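Local coordinates for venom allergen-like (VAL) 4 protein (Schistosoma mansoni, PDB 4P27) that probably binds lipids as a member of the SCP/TAPS (CAP) family of secreted proteins, although it lacks the prototypical CAP sequence motifs, at residues 94-106 against 143-155. Residues are numbered along the deposited sequence; the frame is centred on the assembly and turned at random.
Sequences EYKNYNFEKNQCN and GDSEDRPYEAKPE. With NAG (2-acetamido-2-deoxy-beta-D-glucopyranose), chain B.
Arg148 turns its guanidinium edge to the carbonyls of Phe100 and Glu101, two successive residues of one turn. NE donates to Phe100 O at 2.6 Å, with an N-H...O angle of 139° and the oxygen tilted from the guanidinium plane, so this bond is bent. Arg148 NH2 lies 2.5 Å from Glu101 O, shorter than a normal N-H...O bond, so the exact placement of the guanidinium there is doubtful. CB of Asn103 sits over the centre of one guanidinium face, and the two donors and this cover would together limit rotation of the group. Arg148 CD lies over one face of the Phe100 ring, a CH-pi contact 4.2 Å from the centroid, and the extended chain carries NE beyond it to Phe100 O.

A chi1 of -177° turns the Phe100 ring away from its own backbone N and carries it to Tyr150: Phe100 CE2 lies over a face of that ring, near its rim, 3.5 Å from Tyr150 CE1, the two planes inclined obliquely. Tyr150 O meets the Phe100 edge in plane, while the Tyr150 hydroxyl is bonded elsewhere, to Pro31 O.

The turn, 100-103, links strands 98-99 and 104-105 of a beta-hairpin, where Asn103 and Gln104 both face Asn99 in a G1 beta bulge and Asn99 OD1 closes an Asx motif with Lys102 N. Against it runs the loop that follows strand 133-141 of the central CAP sheet, beside the glycan.

Asn103 reaches that loop through ND2, which donates to Glu146 O at 2.9 Å, the oxygen in the amide plane and the N-H on a carbonyl lone pair. The amide's other end, OD1, accepts from Tyr98 OH and from Lys113, which also bonds Asp147 O. Tyr98 OH touches Pro149 CD at 3.4 Å.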
ATOM      1  N   GLU A  94      -4.006   4.117   9.390  1.00 33.66           N
ATOM      2  CA  GLU A  94      -3.398   3.154  10.244  1.00 32.24           C
ATOM      3  C   GLU A  94      -2.093   3.622  10.811  1.00 34.21           C
ATOM      4  O   GLU A  94      -1.590   2.967  11.721  1.00 36.14           O
ATOM      5  CB  GLU A  94      -3.123   1.861   9.489  1.00 29.42           C
ATOM      6  CG  GLU A  94      -4.371   1.172   9.024  1.00 31.84           C
ATOM      7  CD  GLU A  94      -4.025  -0.149   8.384  1.00 35.48           C
ATOM      8  OE1 GLU A  94      -2.815  -0.511   8.242  1.00 31.07           O
ATOM      9  OE2 GLU A  94      -4.961  -0.823   8.004  1.00 36.69           O
ATOM     10  N   TYR A  95      -1.519   4.725  10.302  1.00 32.90           N
ATOM     11  CA  TYR A  95      -0.344   5.277  10.954  1.00 32.34           C
ATOM     12  C   TYR A  95      -0.596   5.664  12.438  1.00 37.79           C
ATOM     13  O   TYR A  95       0.353   5.731  13.214  1.00 34.76           O
ATOM     14  CB  TYR A  95       0.211   6.502  10.175  1.00 32.47           C
ATOM     15  CG  TYR A  95      -0.562   7.797  10.340  1.00 37.27           C
ATOM     16  CD1 TYR A  95      -0.503   8.535  11.536  1.00 38.09           C
ATOM     17  CD2 TYR A  95      -1.312   8.314   9.279  1.00 38.89           C
ATOM     18  CE1 TYR A  95      -1.175   9.748  11.658  1.00 38.86           C
ATOM     19  CE2 TYR A  95      -2.019   9.491   9.401  1.00 43.45           C
ATOM     20  CZ  TYR A  95      -1.931  10.216  10.583  1.00 45.33           C
ATOM     21  OH  TYR A  95      -2.617  11.412  10.665  1.00 47.58           O
ATOM     22  N   LYS A  96      -1.863   5.901  12.816  1.00 36.21           N
ATOM     23  CA  LYS A  96      -2.209   6.159  14.221  1.00 40.05           C
ATOM     24  C   LYS A  96      -1.927   4.971  15.125  1.00 45.45           C
ATOM     25  O   LYS A  96      -1.865   5.150  16.310  1.00 46.02           O
ATOM     26  CB  LYS A  96      -3.652   6.549  14.346  1.00 37.33           C
ATOM     27  CG  LYS A  96      -3.871   7.890  13.694  1.00 43.15           C
ATOM     28  CD  LYS A  96      -5.312   8.153  13.325  1.00 46.80           C
ATOM     29  CE  LYS A  96      -5.375   9.657  13.186  1.00 47.59           C
ATOM     30  NZ  LYS A  96      -6.472  10.107  12.314  1.00 53.12           N
ATOM     31  N   ASN A  97      -1.763   3.771  14.567  1.00 39.91           N
ATOM     32  CA  ASN A  97      -1.636   2.589  15.356  1.00 37.81           C
ATOM     33  C   ASN A  97      -0.215   2.175  15.411  1.00 40.35           C
ATOM     34  O   ASN A  97       0.092   1.178  16.058  1.00 38.97           O
ATOM     35  CB  ASN A  97      -2.431   1.437  14.747  1.00 40.29           C
ATOM     36  CG  ASN A  97      -3.906   1.770  14.536  1.00 46.95           C
ATOM     37  OD1 ASN A  97      -4.507   2.504  15.305  1.00 51.25           O
ATOM     38  ND2 ASN A  97      -4.490   1.219  13.488  1.00 46.42           N
ATOM     39  N   TYR A  98       0.666   2.864  14.686  1.00 34.48           N
ATOM     40  CA  TYR A  98       2.025   2.292  14.480  1.00 36.42           C
ATOM     41  C   TYR A  98       3.060   3.010  15.324  1.00 35.88           C
ATOM     42  O   TYR A  98       3.061   4.181  15.346  1.00 35.92           O
ATOM     43  CB  TYR A  98       2.426   2.322  13.001  1.00 30.38           C
ATOM     44  CG  TYR A  98       3.768   1.720  12.776  1.00 31.18           C
ATOM     45  CD1 TYR A  98       4.030   0.352  13.113  1.00 27.16           C
ATOM     46  CD2 TYR A  98       4.804   2.470  12.271  1.00 29.84           C
ATOM     47  CE1 TYR A  98       5.240  -0.214  12.904  1.00 24.02           C
ATOM     48  CE2 TYR A  98       6.059   1.894  12.048  1.00 27.01           C
ATOM     49  CZ  TYR A  98       6.255   0.557  12.376  1.00 27.36           C
ATOM     50  OH  TYR A  98       7.487   0.006  12.212  1.00 25.41           O
ATOM     51  N   ASN A  99       3.885   2.289  16.084  1.00 37.30           N
ATOM     52  CA  ASN A  99       5.034   2.844  16.750  1.00 30.57           C
ATOM     53  C   ASN A  99       6.286   2.422  16.110  1.00 30.62           C
ATOM     54  O   ASN A  99       6.752   1.304  16.310  1.00 30.59           O
ATOM     55  CB  ASN A  99       5.084   2.421  18.250  1.00 38.73           C
ATOM     56  CG  ASN A  99       6.299   3.005  19.037  1.00 38.68           C
ATOM     57  OD1 ASN A  99       7.327   3.363  18.505  1.00 53.46           O
ATOM     58  ND2 ASN A  99       6.201   2.947  20.323  1.00 54.40           N
ATOM     59  N   PHE A 100       6.937   3.374  15.438  1.00 29.03           N
ATOM     60  CA  PHE A 100       8.137   3.057  14.704  1.00 29.61           C
ATOM     61  C   PHE A 100       9.287   2.617  15.642  1.00 30.59           C
ATOM     62  O   PHE A 100      10.055   1.653  15.355  1.00 28.25           O
ATOM     63  CB  PHE A 100       8.461   4.326  13.902  1.00 28.22           C
ATOM     64  CG  PHE A 100       9.633   4.202  13.003  1.00 27.93           C
ATOM     65  CD1 PHE A 100      10.950   4.218  13.525  1.00 28.90           C
ATOM     66  CD2 PHE A 100       9.451   4.056  11.629  1.00 26.95           C
ATOM     67  CE1 PHE A 100      12.037   4.083  12.688  1.00 26.71           C
ATOM     68  CE2 PHE A 100      10.559   3.878  10.811  1.00 26.63           C
ATOM     69  CZ  PHE A 100      11.836   3.941  11.330  1.00 30.07           C
ATOM     70  N   GLU A 101       9.486   3.372  16.727  1.00 31.15           N
ATOM     71  CA  GLU A 101      10.660   3.070  17.667  1.00 34.92           C
ATOM     72  C   GLU A 101      10.646   1.616  18.154  1.00 30.96           C
ATOM     73  O   GLU A 101      11.627   0.832  17.961  1.00 34.81           O
ATOM     74  CB  GLU A 101      10.541   3.944  18.894  1.00 39.48           C
ATOM     75  CG  GLU A 101      10.916   5.351  18.642  1.00 45.13           C
ATOM     76  CD  GLU A 101      11.147   6.111  19.953  1.00 61.74           C
ATOM     77  OE1 GLU A 101      11.868   5.604  20.830  1.00 54.14           O
ATOM     78  OE2 GLU A 101      10.594   7.217  20.121  1.00 79.60           O
ATOM     79  N   LYS A 102       9.464   1.209  18.591  1.00 31.61           N
ATOM     80  CA  LYS A 102       9.302  -0.215  18.998  1.00 41.08           C
ATOM     81  C   LYS A 102       8.892  -1.127  17.898  1.00 43.99           C
ATOM     82  O   LYS A 102       8.873  -2.318  18.100  1.00 34.82           O
ATOM     83  CB  LYS A 102       8.357  -0.359  20.163  1.00 42.72           C
ATOM     84  CG  LYS A 102       8.697   0.658  21.239  1.00 56.43           C
ATOM     85  CD  LYS A 102       9.073   0.060  22.569  1.00 55.24           C
ATOM     86  CE  LYS A 102       8.159   0.694  23.595  1.00 56.65           C
ATOM     87  NZ  LYS A 102       8.707   0.434  24.940  1.00 56.69           N
ATOM     88  N   ASN A 103       8.637  -0.584  16.698  1.00 38.65           N
ATOM     89  CA  ASN A 103       8.119  -1.399  15.660  1.00 29.88           C
ATOM     90  C   ASN A 103       6.893  -2.150  16.171  1.00 32.77           C
ATOM     91  O   ASN A 103       6.825  -3.347  16.037  1.00 31.41           O
ATOM     92  CB  ASN A 103       9.143  -2.406  15.115  1.00 33.04           C
ATOM     93  CG  ASN A 103       8.646  -3.073  13.840  1.00 32.80           C
ATOM     94  OD1 ASN A 103       7.871  -2.477  13.103  1.00 33.73           O
ATOM     95  ND2 ASN A 103       9.143  -4.231  13.534  1.00 32.50           N
ATOM     96  N   GLN A 104       5.925  -1.464  16.741  1.00 30.68           N
ATOM     97  CA  GLN A 104       4.840  -2.190  17.311  1.00 35.47           C
ATOM     98  C   GLN A 104       3.583  -1.571  16.883  1.00 38.59           C
ATOM     99  O   GLN A 104       3.519  -0.367  16.659  1.00 37.47           O
ATOM    100  CB  GLN A 104       4.821  -2.028  18.835  1.00 40.87           C
ATOM    101  CG  GLN A 104       5.557  -3.150  19.520  1.00 43.01           C
ATOM    102  CD  GLN A 104       5.808  -2.829  20.992  1.00 54.24           C
ATOM    103  OE1 GLN A 104       5.078  -2.034  21.616  1.00 48.14           O
ATOM    104  NE2 GLN A 104       6.846  -3.444  21.556  1.00 49.64           N
ATOM    105  N   CYS A 105       2.547  -2.381  16.863  1.00 36.44           N
ATOM    106  CA  CYS A 105       1.297  -1.961  16.332  1.00 39.69           C
ATOM    107  C   CYS A 105       0.213  -2.230  17.372  1.00 45.35           C
ATOM    108  O   CYS A 105       0.074  -3.335  17.865  1.00 49.14           O
ATOM    109  CB  CYS A 105       1.015  -2.724  15.013  1.00 35.87           C
ATOM    110  SG  CYS A 105      -0.551  -2.215  14.278  1.00 47.61           S
ATOM    111  N   ASN A 106      -0.585  -1.216  17.613  1.00 44.20           N
ATOM    112  CA  ASN A 106      -1.864  -1.299  18.235  1.00 49.91           C
ATOM    113  C   ASN A 106      -3.098  -1.429  17.305  1.00 50.30           C
ATOM    114  O   ASN A 106      -3.691  -0.430  16.931  1.00 54.19           O
ATOM    115  CB  ASN A 106      -2.012  -0.055  19.122  1.00 52.83           C
ATOM    116  CG  ASN A 106      -3.171  -0.171  20.078  1.00 68.04           C
ATOM    117  OD1 ASN A 106      -3.317  -1.173  20.771  1.00 77.05           O
ATOM    118  ND2 ASN A 106      -4.028   0.830  20.091  1.00 70.56           N
ATOM    119  N   GLY A 143       7.327  -7.270  -1.622  1.00 28.38           N
ATOM    120  CA  GLY A 143       6.416  -6.963  -0.504  1.00 30.11           C
ATOM    121  C   GLY A 143       7.190  -6.577   0.753  1.00 30.01           C
ATOM    122  O   GLY A 143       8.394  -6.465   0.727  1.00 31.16           O
ATOM    123  N   ASP A 144       6.484  -6.276   1.801  1.00 31.68           N
ATOM    124  CA  ASP A 144       7.099  -5.873   3.014  1.00 31.47           C
ATOM    125  C   ASP A 144       7.429  -7.063   3.940  1.00 36.36           C
ATOM    126  O   ASP A 144       7.169  -8.197   3.609  1.00 36.15           O
ATOM    127  CB  ASP A 144       6.246  -4.782   3.677  1.00 25.35           C
ATOM    128  CG  ASP A 144       4.940  -5.227   4.176  1.00 32.23           C
ATOM    129  OD1 ASP A 144       4.594  -6.416   4.115  1.00 26.19           O
ATOM    130  OD2 ASP A 144       4.220  -4.300   4.659  1.00 36.32           O
ATOM    131  N   SER A 145       7.968  -6.789   5.121  1.00 34.93           N
ATOM    132  CA  SER A 145       8.235  -7.836   6.099  1.00 34.61           C
ATOM    133  C   SER A 145       7.698  -7.308   7.394  1.00 38.12           C
ATOM    134  O   SER A 145       7.005  -6.269   7.441  1.00 35.96           O
ATOM    135  CB  SER A 145       9.753  -8.113   6.161  1.00 34.77           C
ATOM    136  OG  SER A 145      10.425  -7.037   6.750  1.00 41.05           O
ATOM    137  N   GLU A 146       8.019  -7.974   8.475  1.00 36.63           N
ATOM    138  CA  GLU A 146       7.631  -7.520   9.789  1.00 34.53           C
ATOM    139  C   GLU A 146       8.536  -6.399  10.333  1.00 23.85           C
ATOM    140  O   GLU A 146       8.187  -5.831  11.292  1.00 29.55           O
ATOM    141  CB  GLU A 146       7.712  -8.673  10.815  1.00 45.90           C
ATOM    142  CG  GLU A 146       9.103  -9.240  11.029  1.00 68.87           C
ATOM    143  CD  GLU A 146       9.077 -10.456  11.965  1.00 86.63           C
ATOM    144  OE1 GLU A 146       8.076 -10.670  12.719  1.00 84.92           O
ATOM    145  OE2 GLU A 146      10.061 -11.224  11.923  1.00 88.58           O
ATOM    146  N   ASP A 147       9.657  -6.119   9.754  1.00 27.09           N
ATOM    147  CA  ASP A 147      10.504  -4.916  10.145  1.00 30.17           C
ATOM    148  C   ASP A 147       9.857  -3.567  10.005  1.00 35.48           C
ATOM    149  O   ASP A 147       8.636  -3.453   9.603  1.00 28.52           O
ATOM    150  CB  ASP A 147      11.746  -4.872   9.275  1.00 31.95           C
ATOM    151  CG  ASP A 147      12.567  -6.169   9.424  1.00 46.63           C
ATOM    152  OD1 ASP A 147      12.421  -6.755  10.487  1.00 45.06           O
ATOM    153  OD2 ASP A 147      13.260  -6.641   8.513  1.00 50.46           O
ATOM    154  N   ARG A 148      10.685  -2.558  10.330  1.00 31.93           N
ATOM    155  CA  ARG A 148      10.294  -1.151  10.184  1.00 32.69           C
ATOM    156  C   ARG A 148      10.288  -0.844   8.682  1.00 26.66           C
ATOM    157  O   ARG A 148      11.093  -1.401   7.881  1.00 26.93           O
ATOM    158  CB  ARG A 148      11.250  -0.241  10.995  1.00 31.90           C
ATOM    159  CG  ARG A 148      11.081  -0.392  12.523  1.00 29.51           C
ATOM    160  CD  ARG A 148      12.286   0.272  13.222  1.00 29.24           C
ATOM    161  NE  ARG A 148      12.136   0.163  14.682  1.00 31.96           N
ATOM    162  CZ  ARG A 148      12.598  -0.919  15.329  1.00 33.76           C
ATOM    163  NH1 ARG A 148      13.239  -1.856  14.661  1.00 33.33           N
ATOM    164  NH2 ARG A 148      12.445  -1.056  16.589  1.00 34.61           N
ATOM    165  N   PRO A 149       9.422   0.073   8.260  1.00 27.50           N
ATOM    166  CA  PRO A 149       9.311   0.309   6.789  1.00 24.64           C
ATOM    167  C   PRO A 149      10.455   1.009   6.087  1.00 26.17           C
ATOM    168  O   PRO A 149      10.577   0.900   4.848  1.00 29.10           O
ATOM    169  CB  PRO A 149       8.032   1.137   6.669  1.00 25.08           C
ATOM    170  CG  PRO A 149       7.860   1.802   8.039  1.00 31.24           C
ATOM    171  CD  PRO A 149       8.403   0.809   9.041  1.00 27.23           C
ATOM    172  N   TYR A 150      11.271   1.751   6.841  1.00 26.21           N
ATOM    173  CA  TYR A 150      12.316   2.616   6.298  1.00 28.97           C
ATOM    174  C   TYR A 150      13.363   3.061   7.377  1.00 29.78           C
ATOM    175  O   TYR A 150      13.159   2.898   8.585  1.00 29.41           O
ATOM    176  CB  TYR A 150      11.710   3.861   5.607  1.00 25.81           C
ATOM    177  CG  TYR A 150      10.776   4.700   6.513  1.00 23.50           C
ATOM    178  CD1 TYR A 150      11.288   5.581   7.461  1.00 23.30           C
ATOM    179  CD2 TYR A 150       9.385   4.597   6.372  1.00 22.47           C
ATOM    180  CE1 TYR A 150      10.422   6.324   8.307  1.00 25.52           C
ATOM    181  CE2 TYR A 150       8.518   5.343   7.167  1.00 24.90           C
ATOM    182  CZ  TYR A 150       9.049   6.223   8.136  1.00 25.63           C
ATOM    183  OH  TYR A 150       8.162   6.889   8.976  1.00 23.67           O
ATOM    184  N   GLU A 151      14.416   3.729   6.939  1.00 33.13           N
ATOM    185  CA  GLU A 151      15.367   4.321   7.909  1.00 33.49           C
ATOM    186  C   GLU A 151      14.909   5.737   8.224  1.00 33.87           C
ATOM    187  O   GLU A 151      14.629   6.496   7.288  1.00 27.40           O
ATOM    188  CB  GLU A 151      16.658   4.528   7.236  1.00 34.72           C
ATOM    189  CG  GLU A 151      17.545   3.338   7.041  1.00 54.35           C
ATOM    190  CD  GLU A 151      18.868   3.845   6.449  1.00 64.71           C
ATOM    191  OE1 GLU A 151      19.173   5.057   6.593  1.00 61.45           O
ATOM    192  OE2 GLU A 151      19.580   3.050   5.816  1.00 71.30           O
ATOM    193  N   ALA A 152      14.884   6.099   9.498  1.00 27.41           N
ATOM    194  CA  ALA A 152      14.530   7.475   9.896  1.00 32.84           C
ATOM    195  C   ALA A 152      15.650   8.500   9.533  1.00 36.59           C
ATOM    196  O   ALA A 152      16.802   8.128   9.318  1.00 31.64           O
ATOM    197  CB  ALA A 152      14.269   7.504  11.396  1.00 30.06           C
ATOM    198  N   LYS A 153      15.305   9.772   9.458  1.00 34.10           N
ATOM    199  CA  LYS A 153      16.300  10.849   9.333  1.00 33.24           C
ATOM    200  C   LYS A 153      15.774  11.916  10.289  1.00 33.99           C
ATOM    201  O   LYS A 153      14.649  11.778  10.843  1.00 31.21           O
ATOM    202  CB  LYS A 153      16.435  11.387   7.896  1.00 32.62           C
ATOM    203  CG  LYS A 153      15.210  12.275   7.534  1.00 39.92           C
ATOM    204  CD  LYS A 153      15.319  12.916   6.140  1.00 40.01           C
ATOM    205  CE  LYS A 153      14.012  13.666   5.842  1.00 46.79           C
ATOM    206  NZ  LYS A 153      14.005  14.073   4.404  1.00 53.09           N
ATOM    207  N   PRO A 154      16.649  12.892  10.618  1.00 35.93           N
ATOM    208  CA  PRO A 154      16.331  13.872  11.638  1.00 34.80           C
ATOM    209  C   PRO A 154      15.215  14.781  11.117  1.00 32.74           C
ATOM    210  O   PRO A 154      15.202  15.150   9.924  1.00 35.18           O
ATOM    211  CB  PRO A 154      17.651  14.658  11.831  1.00 36.16           C
ATOM    212  CG  PRO A 154      18.734  13.783  11.258  1.00 43.50           C
ATOM    213  CD  PRO A 154      18.084  12.838  10.242  1.00 33.88           C
ATOM    214  N   GLU A 155      14.238  15.064  11.948  1.00 32.42           N
ATOM    215  CA  GLU A 155      13.185  16.005  11.543  1.00 45.27           C
ATOM    216  C   GLU A 155      13.708  17.388  10.981  1.00 50.63           C
ATOM    217  O   GLU A 155      13.104  17.925  10.065  1.00 48.91           O
ATOM    218  CB  GLU A 155      12.104  16.121  12.610  1.00 47.44           C
ATOM    219  CG  GLU A 155      12.458  17.132  13.690  1.00 63.99           C
ATOM    220  CD  GLU A 155      11.575  17.035  14.937  1.00 72.82           C
ATOM    221  OE1 GLU A 155      11.821  17.825  15.894  1.00 68.88           O
ATOM    222  OE2 GLU A 155      10.637  16.178  14.969  1.00 63.15           O
TER
HETATM  223  C1  NAG B 201      15.374   0.447   3.594  1.00 41.26           C
HETATM  224  C2  NAG B 201      16.779   0.760   3.055  1.00 44.28           C
HETATM  225  C3  NAG B 201      17.850  -0.076   3.686  1.00 52.49           C
HETATM  226  C4  NAG B 201      17.704   0.022   5.178  1.00 50.72           C
HETATM  227  C5  NAG B 201      16.343  -0.513   5.566  1.00 58.20           C
HETATM  228  C6  NAG B 201      16.265  -0.577   7.067  1.00 52.95           C
HETATM  229  C7  NAG B 201      16.502   1.473   0.811  1.00 51.50           C
HETATM  230  C8  NAG B 201      16.535   1.118  -0.624  1.00 49.45           C
HETATM  231  N2  NAG B 201      16.898   0.557   1.645  1.00 43.88           N
HETATM  232  O3  NAG B 201      19.119   0.397   3.257  1.00 54.55           O
HETATM  233  O4  NAG B 201      18.706  -0.735   5.785  1.00 71.30           O
HETATM  234  O5  NAG B 201      15.344   0.315   5.001  1.00 50.49           O
HETATM  235  O6  NAG B 201      14.984  -0.959   7.504  1.00 55.42           O
HETATM  236  O7  NAG B 201      16.107   2.546   1.150  1.00 56.77           O